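Local coordinates for ABC transporter periplasmic-binding protein YtfQ (Mycobacterium smegmatis, PDB 6HB0) that probably binds a sugar, L-arabinofuranose being the likely one, as the periplasmic solute-binding component of an ABC transporter, at residues A[68-72]-A[92-96]; A[103-109]-A[117-123]. All coordinates share one frame; numbering follows the deposited sequence.

Contact 1 (A[68-72]-A[92-96]); sequences IRSFI and VLQET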
ATOM      1  N   ILE A  68       3.367 -22.261  10.248  1.00 33.16           N
ATOM      2  CA  ILE A  68       1.978 -22.673  10.072  1.00 33.24           C
ATOM      3  C   ILE A  68       1.735 -24.063  10.666  1.00 37.77           C
ATOM      4  O   ILE A  68       0.727 -24.285  11.355  1.00 36.15           O
ATOM      5  CB  ILE A  68       1.564 -22.571   8.608  1.00 31.98           C
ATOM      6  CG1 ILE A  68       1.502 -21.084   8.215  1.00 29.52           C
ATOM      7  CG2 ILE A  68       0.224 -23.225   8.339  1.00 32.36           C
ATOM      8  CD1 ILE A  68       1.529 -20.877   6.711  1.00 32.67           C
ATOM      9  N   ARG A  69       2.645 -24.992  10.409  1.00 33.64           N
ATOM     10  CA  ARG A  69       2.522 -26.335  10.960  1.00 38.16           C
ATOM     11  C   ARG A  69       2.558 -26.337  12.475  1.00 33.34           C
ATOM     12  O   ARG A  69       1.804 -27.068  13.095  1.00 36.45           O
ATOM     13  CB  ARG A  69       3.646 -27.236  10.444  1.00 37.90           C
ATOM     14  CG  ARG A  69       3.513 -27.498   8.972  1.00 40.31           C
ATOM     15  CD  ARG A  69       4.547 -28.449   8.445  1.00 44.04           C
ATOM     16  NE  ARG A  69       4.054 -28.884   7.145  1.00 46.14           N
ATOM     17  CZ  ARG A  69       4.814 -29.089   6.092  1.00 48.60           C
ATOM     18  NH1 ARG A  69       6.117 -28.893   6.168  1.00 51.73           N
ATOM     19  NH2 ARG A  69       4.259 -29.470   4.956  1.00 56.28           N
ATOM     20  N   SER A  70       3.414 -25.512  13.051  1.00 36.15           N
ATOM     21  CA  SER A  70       3.476 -25.409  14.497  1.00 38.08           C
ATOM     22  C   SER A  70       2.180 -24.814  15.072  1.00 41.77           C
ATOM     23  O   SER A  70       1.672 -25.290  16.110  1.00 36.98           O
ATOM     24  CB  SER A  70       4.702 -24.632  14.910  1.00 44.23           C
ATOM     25  OG  SER A  70       4.572 -24.183  16.233  1.00 45.77           O
ATOM     26  N   PHE A  71       1.582 -23.841  14.384  1.00 37.25           N
ATOM     27  CA  PHE A  71       0.276 -23.371  14.834  1.00 35.32           C
ATOM     28  C   PHE A  71      -0.771 -24.460  14.794  1.00 35.59           C
ATOM     29  O   PHE A  71      -1.653 -24.492  15.672  1.00 37.23           O
ATOM     30  CB  PHE A  71      -0.253 -22.174  13.999  1.00 32.68           C
ATOM     31  CG  PHE A  71       0.554 -20.931  14.121  1.00 33.27           C
ATOM     32  CD1 PHE A  71       1.094 -20.541  15.339  1.00 35.80           C
ATOM     33  CD2 PHE A  71       0.694 -20.083  13.033  1.00 37.39           C
ATOM     34  CE1 PHE A  71       1.837 -19.377  15.455  1.00 37.74           C
ATOM     35  CE2 PHE A  71       1.423 -18.912  13.152  1.00 38.63           C
ATOM     36  CZ  PHE A  71       2.002 -18.555  14.366  1.00 40.02           C
ATOM     37  N   ILE A  72      -0.727 -25.327  13.777  1.00 34.16           N
ATOM     38  CA  ILE A  72      -1.657 -26.435  13.725  1.00 39.01           C
ATOM     39  C   ILE A  72      -1.452 -27.336  14.946  1.00 43.42           C
ATOM     40  O   ILE A  72      -2.424 -27.688  15.619  1.00 40.86           O
ATOM     41  CB  ILE A  72      -1.505 -27.288  12.473  1.00 41.13           C
ATOM     42  CG1 ILE A  72      -1.878 -26.494  11.225  1.00 41.44           C
ATOM     43  CG2 ILE A  72      -2.375 -28.545  12.572  1.00 41.96           C
ATOM     44  CD1 ILE A  72      -1.453 -27.208   9.964  1.00 39.10           C
ATOM     45  N   VAL A  92       0.531 -27.015   2.549  1.00 32.32           N
ATOM     46  CA  VAL A  92       0.311 -26.641   3.937  1.00 32.81           C
ATOM     47  C   VAL A  92      -1.134 -26.146   4.224  1.00 31.39           C
ATOM     48  O   VAL A  92      -1.706 -26.365   5.312  1.00 35.21           O
ATOM     49  CB  VAL A  92       1.383 -25.679   4.426  1.00 33.05           C
ATOM     50  CG1 VAL A  92       1.151 -24.254   3.956  1.00 35.35           C
ATOM     51  CG2 VAL A  92       1.427 -25.675   5.943  1.00 37.69           C
ATOM     52  N   LEU A  93      -1.745 -25.521   3.241  1.00 30.89           N
ATOM     53  CA  LEU A  93      -3.147 -25.118   3.329  1.00 32.85           C
ATOM     54  C   LEU A  93      -4.109 -26.318   3.363  1.00 36.83           C
ATOM     55  O   LEU A  93      -5.169 -26.232   3.962  1.00 31.72           O
ATOM     56  CB  LEU A  93      -3.501 -24.172   2.202  1.00 31.23           C
ATOM     57  CG  LEU A  93      -2.832 -22.776   2.324  1.00 31.29           C
ATOM     58  CD1 LEU A  93      -3.218 -21.859   1.180  1.00 31.26           C
ATOM     59  CD2 LEU A  93      -3.085 -22.086   3.629  1.00 35.30           C
ATOM     60  N   GLN A  94      -3.741 -27.433   2.743  1.00 37.77           N
ATOM     61  CA  GLN A  94      -4.493 -28.671   2.930  1.00 39.15           C
ATOM     62  C   GLN A  94      -4.388 -29.177   4.327  1.00 38.90           C
ATOM     63  O   GLN A  94      -5.401 -29.659   4.870  1.00 40.46           O
ATOM     64  CB  GLN A  94      -4.091 -29.770   1.943  1.00 41.37           C
ATOM     65  CG  GLN A  94      -4.578 -29.477   0.528  1.00 42.90           C
ATOM     66  CD  GLN A  94      -6.099 -29.495   0.391  1.00 44.67           C
ATOM     67  OE1 GLN A  94      -6.772 -30.287   1.012  1.00 49.28           O
ATOM     68  NE2 GLN A  94      -6.626 -28.637  -0.471  1.00 43.98           N
ATOM     69  N   GLU A  95      -3.207 -29.041   4.926  1.00 39.92           N
ATOM     70  CA  GLU A  95      -3.010 -29.417   6.331  1.00 42.61           C
ATOM     71  C   GLU A  95      -3.833 -28.544   7.291  1.00 41.22           C
ATOM     72  O   GLU A  95      -4.356 -29.050   8.323  1.00 37.14           O
ATOM     73  CB  GLU A  95      -1.533 -29.415   6.723  1.00 45.04           C
ATOM     74  CG  GLU A  95      -0.701 -30.458   5.985  1.00 48.11           C
ATOM     75  CD  GLU A  95       0.815 -30.196   6.009  1.00 57.42           C
ATOM     76  OE1 GLU A  95       1.330 -29.614   6.984  1.00 60.18           O
ATOM     77  OE2 GLU A  95       1.514 -30.616   5.056  1.00 65.82           O
ATOM     78  N   THR A  96      -3.972 -27.252   6.990  1.00 38.33           N
ATOM     79  CA  THR A  96      -4.819 -26.429   7.845  1.00 35.62           C
ATOM     80  C   THR A  96      -6.282 -26.816   7.663  1.00 35.46           C
ATOM     81  O   THR A  96      -7.042 -26.908   8.622  1.00 35.94           O
ATOM     82  CB  THR A  96      -4.621 -24.918   7.628  1.00 38.65           C
ATOM     83  OG1 THR A  96      -4.784 -24.601   6.244  1.00 40.89           O
ATOM     84  CG2 THR A  96      -3.246 -24.541   8.033  1.00 39.70           C
TER
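Helix-to-helix packing joins 68-72 and 92-96, with a small apolar seam on the inner side and a two-pronged salt bridge, R69 to E95, on the outer side. The segments belong to helices 61-73 and 90-98, which lie next to each other on one face of the parallel sheet in one alpha/beta lobe of the periplasmic binding protein fold. The axes of segments 68-72 and 92-96 run almost parallel, 12° apart, and approach to 10.1 Å.

The seam is built from methyl groups. I68 CG2 lies 3.6 Å from V92 CG2 and 3.7 Å from T96 CG2. The side chains of I68 and V92 meet at about a right angle. I72 sends CD1 to the same T96 methyl, with CD1 to CG2 at 3.7 Å. Below the seam, I68, I72 and T96 also touch strand 78-81.

R69 reaches over V92 with its chain extended from CG to NE. It grips E95 side-on. R69 NE meets E95 OE1 at 2.8 Å, and the bond is nearly straight at 170°. R69 NH2 meets E95 OE2 at 3.0 Å. Each oxygen uses its syn lone pair, and the guanidinium and carboxylate planes are only 12° apart.

The two bonds, one near the guanidinium plane and one tilted slightly from it, restrict rotation of both groups. The pairing probably balances the charges nearer solvent, while methyls pack between the helices.

Contact 2 (A[103-109]-A[117-123]); sequences VILTDRA and VYKTFIG
L105 pushes CD1 straight onto the ring of Y118. The methyl carbon sits 3.4 Å from the ring centroid, 7° off the normal, a CH-pi contact over the middle of the face. Y118 CG lies between its own backbone N and carbonyl carbon, chi1 63°, and this turns the ring across the leucine. V103 CG1 packs against Y118 CB at 4.0 Å.

F121 is the second bump. Its ring enters the hollow formed where 107-109 turns away from the strand. A109 covers one face, with CB 4.1 Å from the ring centroid. The backbone N of G123 lies over the opposite face, toward the rim. L105 CB and D107 C stand at the ring's edge. F121 CG is anti to the backbone N, chi1 166°, and CE1 comes to the backbone of R108 and A109, 3.3 Å from R108 C.

L105 and F121 stand on one face of two neighbouring parallel strands, 103-106 and 120-122, in the six-stranded sheet of one lobe of the periplasmic binding protein fold. L105 is bonded through both its N and its O: N donates to T120 O at 2.8 Å, and O accepts from I122 N at 2.9 Å. D107 N continues the ladder to I122 O, and K119 N bonds V103 O at the start.

The other face of the sheet carries I104, T120 and I122. I104 CG2 touches I122 CD1 at 3.9 Å and T120 CG2 at the same distance. Helix 269-279 covers I104 and I122 with L274. Past the strand, the D107 carboxylate bonds S82 OG and A36 N.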
ATOM      1  N   VAL A 103      -8.053 -20.050   7.634  1.00 30.87           N
ATOM      2  CA  VAL A 103      -6.907 -19.250   7.272  1.00 28.56           C
ATOM      3  C   VAL A 103      -7.275 -17.918   6.642  1.00 27.37           C
ATOM      4  O   VAL A 103      -8.102 -17.850   5.766  1.00 29.81           O
ATOM      5  CB  VAL A 103      -6.069 -20.004   6.263  1.00 27.27           C
ATOM      6  CG1 VAL A 103      -4.916 -19.105   5.741  1.00 27.94           C
ATOM      7  CG2 VAL A 103      -5.512 -21.250   6.991  1.00 29.13           C
ATOM      8  N   ILE A 104      -6.590 -16.867   7.065  1.00 26.17           N
ATOM      9  CA  ILE A 104      -6.747 -15.549   6.515  1.00 25.87           C
ATOM     10  C   ILE A 104      -5.397 -15.124   5.969  1.00 26.67           C
ATOM     11  O   ILE A 104      -4.384 -15.176   6.686  1.00 29.48           O
ATOM     12  CB  ILE A 104      -7.144 -14.547   7.617  1.00 27.24           C
ATOM     13  CG1 ILE A 104      -8.469 -14.970   8.233  1.00 29.17           C
ATOM     14  CG2 ILE A 104      -7.242 -13.140   7.066  1.00 28.73           C
ATOM     15  CD1 ILE A 104      -8.931 -13.994   9.278  1.00 29.72           C
ATOM     16  N   LEU A 105      -5.392 -14.669   4.722  1.00 28.10           N
ATOM     17  CA  LEU A 105      -4.169 -14.095   4.102  1.00 29.71           C
ATOM     18  C   LEU A 105      -4.115 -12.604   4.220  1.00 29.72           C
ATOM     19  O   LEU A 105      -5.130 -11.929   3.993  1.00 27.99           O
ATOM     20  CB  LEU A 105      -4.152 -14.439   2.626  1.00 30.27           C
ATOM     21  CG  LEU A 105      -4.166 -15.925   2.329  1.00 33.63           C
ATOM     22  CD1 LEU A 105      -4.203 -16.192   0.854  1.00 33.60           C
ATOM     23  CD2 LEU A 105      -2.980 -16.614   2.976  1.00 38.47           C
ATOM     24  N   THR A 106      -2.932 -12.073   4.521  1.00 27.18           N
ATOM     25  CA  THR A 106      -2.766 -10.651   4.584  1.00 30.52           C
ATOM     26  C   THR A 106      -1.646 -10.180   3.659  1.00 30.92           C
ATOM     27  O   THR A 106      -0.643 -10.882   3.407  1.00 33.56           O
ATOM     28  CB  THR A 106      -2.457 -10.170   6.011  1.00 32.46           C
ATOM     29  OG1 THR A 106      -1.184 -10.661   6.403  1.00 38.19           O
ATOM     30  CG2 THR A 106      -3.460 -10.684   7.012  1.00 35.35           C
ATOM     31  N   ASP A 107      -1.816  -8.968   3.169  1.00 31.39           N
ATOM     32  CA  ASP A 107      -0.762  -8.186   2.476  1.00 33.68           C
ATOM     33  C   ASP A 107      -0.464  -8.644   1.028  1.00 35.88           C
ATOM     34  O   ASP A 107      -0.406  -7.805   0.127  1.00 36.69           O
ATOM     35  CB  ASP A 107       0.566  -8.093   3.278  1.00 38.03           C
ATOM     36  CG  ASP A 107       0.370  -7.702   4.775  1.00 45.51           C
ATOM     37  OD1 ASP A 107      -0.214  -6.591   5.068  1.00 42.66           O
ATOM     38  OD2 ASP A 107       0.847  -8.507   5.661  1.00 47.57           O
ATOM     39  N   ARG A 108      -0.230  -9.930   0.792  1.00 35.81           N
ATOM     40  CA  ARG A 108       0.086 -10.404  -0.537  1.00 37.87           C
ATOM     41  C   ARG A 108      -0.825 -11.590  -0.853  1.00 38.13           C
ATOM     42  O   ARG A 108      -1.040 -12.457  -0.014  1.00 36.60           O
ATOM     43  CB  ARG A 108       1.543 -10.821  -0.605  1.00 44.79           C
ATOM     44  CG  ARG A 108       1.960 -11.383  -1.965  1.00 51.79           C
ATOM     45  CD  ARG A 108       3.237 -12.217  -1.879  1.00 57.67           C
ATOM     46  NE  ARG A 108       4.315 -11.447  -1.271  1.00 61.61           N
ATOM     47  CZ  ARG A 108       5.023 -10.514  -1.886  1.00 62.09           C
ATOM     48  NH1 ARG A 108       5.967  -9.877  -1.218  1.00 65.19           N
ATOM     49  NH2 ARG A 108       4.802 -10.210  -3.159  1.00 71.47           N
ATOM     50  N   ALA A 109      -1.397 -11.575  -2.048  1.00 39.10           N
ATOM     51  CA  ALA A 109      -2.323 -12.596  -2.523  1.00 42.89           C
ATOM     52  C   ALA A 109      -1.570 -13.839  -2.939  1.00 42.23           C
ATOM     53  O   ALA A 109      -0.418 -13.750  -3.286  1.00 47.70           O
ATOM     54  CB  ALA A 109      -3.063 -12.068  -3.732  1.00 43.35           C
ATOM     55  N   VAL A 117      -9.074 -22.940   0.032  1.00 48.69           N
ATOM     56  CA  VAL A 117      -7.949 -23.229   0.964  1.00 45.33           C
ATOM     57  C   VAL A 117      -7.652 -22.054   1.914  1.00 38.35           C
ATOM     58  O   VAL A 117      -6.834 -22.167   2.868  1.00 36.64           O
ATOM     59  CB  VAL A 117      -6.678 -23.748   0.233  1.00 46.71           C
ATOM     60  CG1 VAL A 117      -6.816 -25.247  -0.020  1.00 51.82           C
ATOM     61  CG2 VAL A 117      -6.433 -22.984  -1.040  1.00 40.93           C
ATOM     62  N   TYR A 118      -8.290 -20.913   1.671  1.00 33.37           N
ATOM     63  CA  TYR A 118      -8.260 -19.834   2.661  1.00 30.95           C
ATOM     64  C   TYR A 118      -9.593 -19.132   2.621  1.00 30.75           C
ATOM     65  O   TYR A 118     -10.318 -19.245   1.662  1.00 31.93           O
ATOM     66  CB  TYR A 118      -7.071 -18.869   2.418  1.00 33.78           C
ATOM     67  CG  TYR A 118      -7.142 -18.142   1.106  1.00 32.42           C
ATOM     68  CD1 TYR A 118      -6.594 -18.688  -0.085  1.00 36.38           C
ATOM     69  CD2 TYR A 118      -7.776 -16.928   1.041  1.00 33.68           C
ATOM     70  CE1 TYR A 118      -6.693 -17.990  -1.292  1.00 39.52           C
ATOM     71  CE2 TYR A 118      -7.874 -16.225  -0.150  1.00 37.23           C
ATOM     72  CZ  TYR A 118      -7.340 -16.750  -1.309  1.00 41.35           C
ATOM     73  OH  TYR A 118      -7.494 -15.976  -2.439  1.00 39.01           O
ATOM     74  N   LYS A 119      -9.904 -18.414   3.677  1.00 30.23           N
ATOM     75  CA  LYS A 119     -11.224 -17.792   3.803  1.00 31.54           C
ATOM     76  C   LYS A 119     -11.236 -16.430   3.153  1.00 29.60           C
ATOM     77  O   LYS A 119     -12.171 -16.069   2.496  1.00 30.52           O
ATOM     78  CB  LYS A 119     -11.560 -17.616   5.286  1.00 31.26           C
ATOM     79  CG  LYS A 119     -11.806 -18.899   6.049  1.00 34.93           C
ATOM     80  CD  LYS A 119     -12.742 -19.857   5.342  1.00 35.13           C
ATOM     81  CE  LYS A 119     -13.267 -20.891   6.311  1.00 39.18           C
ATOM     82  NZ  LYS A 119     -13.984 -21.979   5.612  1.00 41.61           N
ATOM     83  N   THR A 120     -10.182 -15.663   3.353  1.00 29.82           N
ATOM     84  CA  THR A 120     -10.151 -14.317   2.838  1.00 30.57           C
ATOM     85  C   THR A 120      -8.758 -13.777   2.738  1.00 30.82           C
ATOM     86  O   THR A 120      -7.828 -14.270   3.390  1.00 29.94           O
ATOM     87  CB  THR A 120     -11.093 -13.314   3.635  1.00 34.84           C
ATOM     88  OG1 THR A 120     -11.306 -12.160   2.823  1.00 36.18           O
ATOM     89  CG2 THR A 120     -10.534 -12.869   4.946  1.00 35.03           C
ATOM     90  N   PHE A 121      -8.629 -12.801   1.856  1.00 30.60           N
ATOM     91  CA  PHE A 121      -7.407 -12.077   1.619  1.00 30.42           C
ATOM     92  C   PHE A 121      -7.685 -10.611   1.922  1.00 28.16           C
ATOM     93  O   PHE A 121      -8.671 -10.068   1.436  1.00 31.02           O
ATOM     94  CB  PHE A 121      -6.980 -12.187   0.137  1.00 31.93           C
ATOM     95  CG  PHE A 121      -5.920 -11.208  -0.231  1.00 35.16           C
ATOM     96  CD1 PHE A 121      -4.676 -11.271   0.382  1.00 38.40           C
ATOM     97  CD2 PHE A 121      -6.177 -10.189  -1.098  1.00 40.80           C
ATOM     98  CE1 PHE A 121      -3.699 -10.350   0.092  1.00 37.78           C
ATOM     99  CE2 PHE A 121      -5.179  -9.254  -1.413  1.00 41.95           C
ATOM    100  CZ  PHE A 121      -3.925  -9.347  -0.808  1.00 38.13           C
ATOM    101  N   ILE A 122      -6.813  -9.996   2.679  1.00 27.28           N
ATOM    102  CA  ILE A 122      -6.843  -8.589   3.004  1.00 29.84           C
ATOM    103  C   ILE A 122      -5.536  -7.939   2.596  1.00 28.30           C
ATOM    104  O   ILE A 122      -4.481  -8.247   3.172  1.00 30.24           O
ATOM    105  CB  ILE A 122      -6.972  -8.335   4.534  1.00 33.62           C
ATOM    106  CG1 ILE A 122      -7.999  -9.233   5.190  1.00 34.84           C
ATOM    107  CG2 ILE A 122      -7.367  -6.892   4.751  1.00 35.47           C
ATOM    108  CD1 ILE A 122      -7.801  -9.267   6.686  1.00 38.31           C
ATOM    109  N   GLY A 123      -5.571  -7.024   1.636  1.00 27.35           N
ATOM    110  CA  GLY A 123      -4.339  -6.303   1.256  1.00 30.11           C
ATOM    111  C   GLY A 123      -4.593  -5.095   0.383  1.00 31.46           C
ATOM    112  O   GLY A 123      -5.704  -4.919  -0.071  1.00 29.38           O
TER

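In the fold
Contact 1 and contact 2 follow each other along the chain, since helix 90-98 leads into strand 103-106. Their centres are about 15 Å apart. L93 packs on V103 and V117, and T96 packs on V103: L93 CB is 3.8 Å from V117 CB, and T96 OG1 is 3.5 Å from V103 CG2. The helix pair covers one face of the sheet that contact 2 helps to build; helix 269-279 lies on the other. D90 and D114 are ligands of a zinc seen for this protein, but not bound to this chain here. Their side chains are each about 4 Å from that of V117, and Q94 NE2 hydrogen-bonds D114 OD2. Separately, a modelled zinc ion is about 7 Å from the V117 side chain and about 12 Å from that of V92.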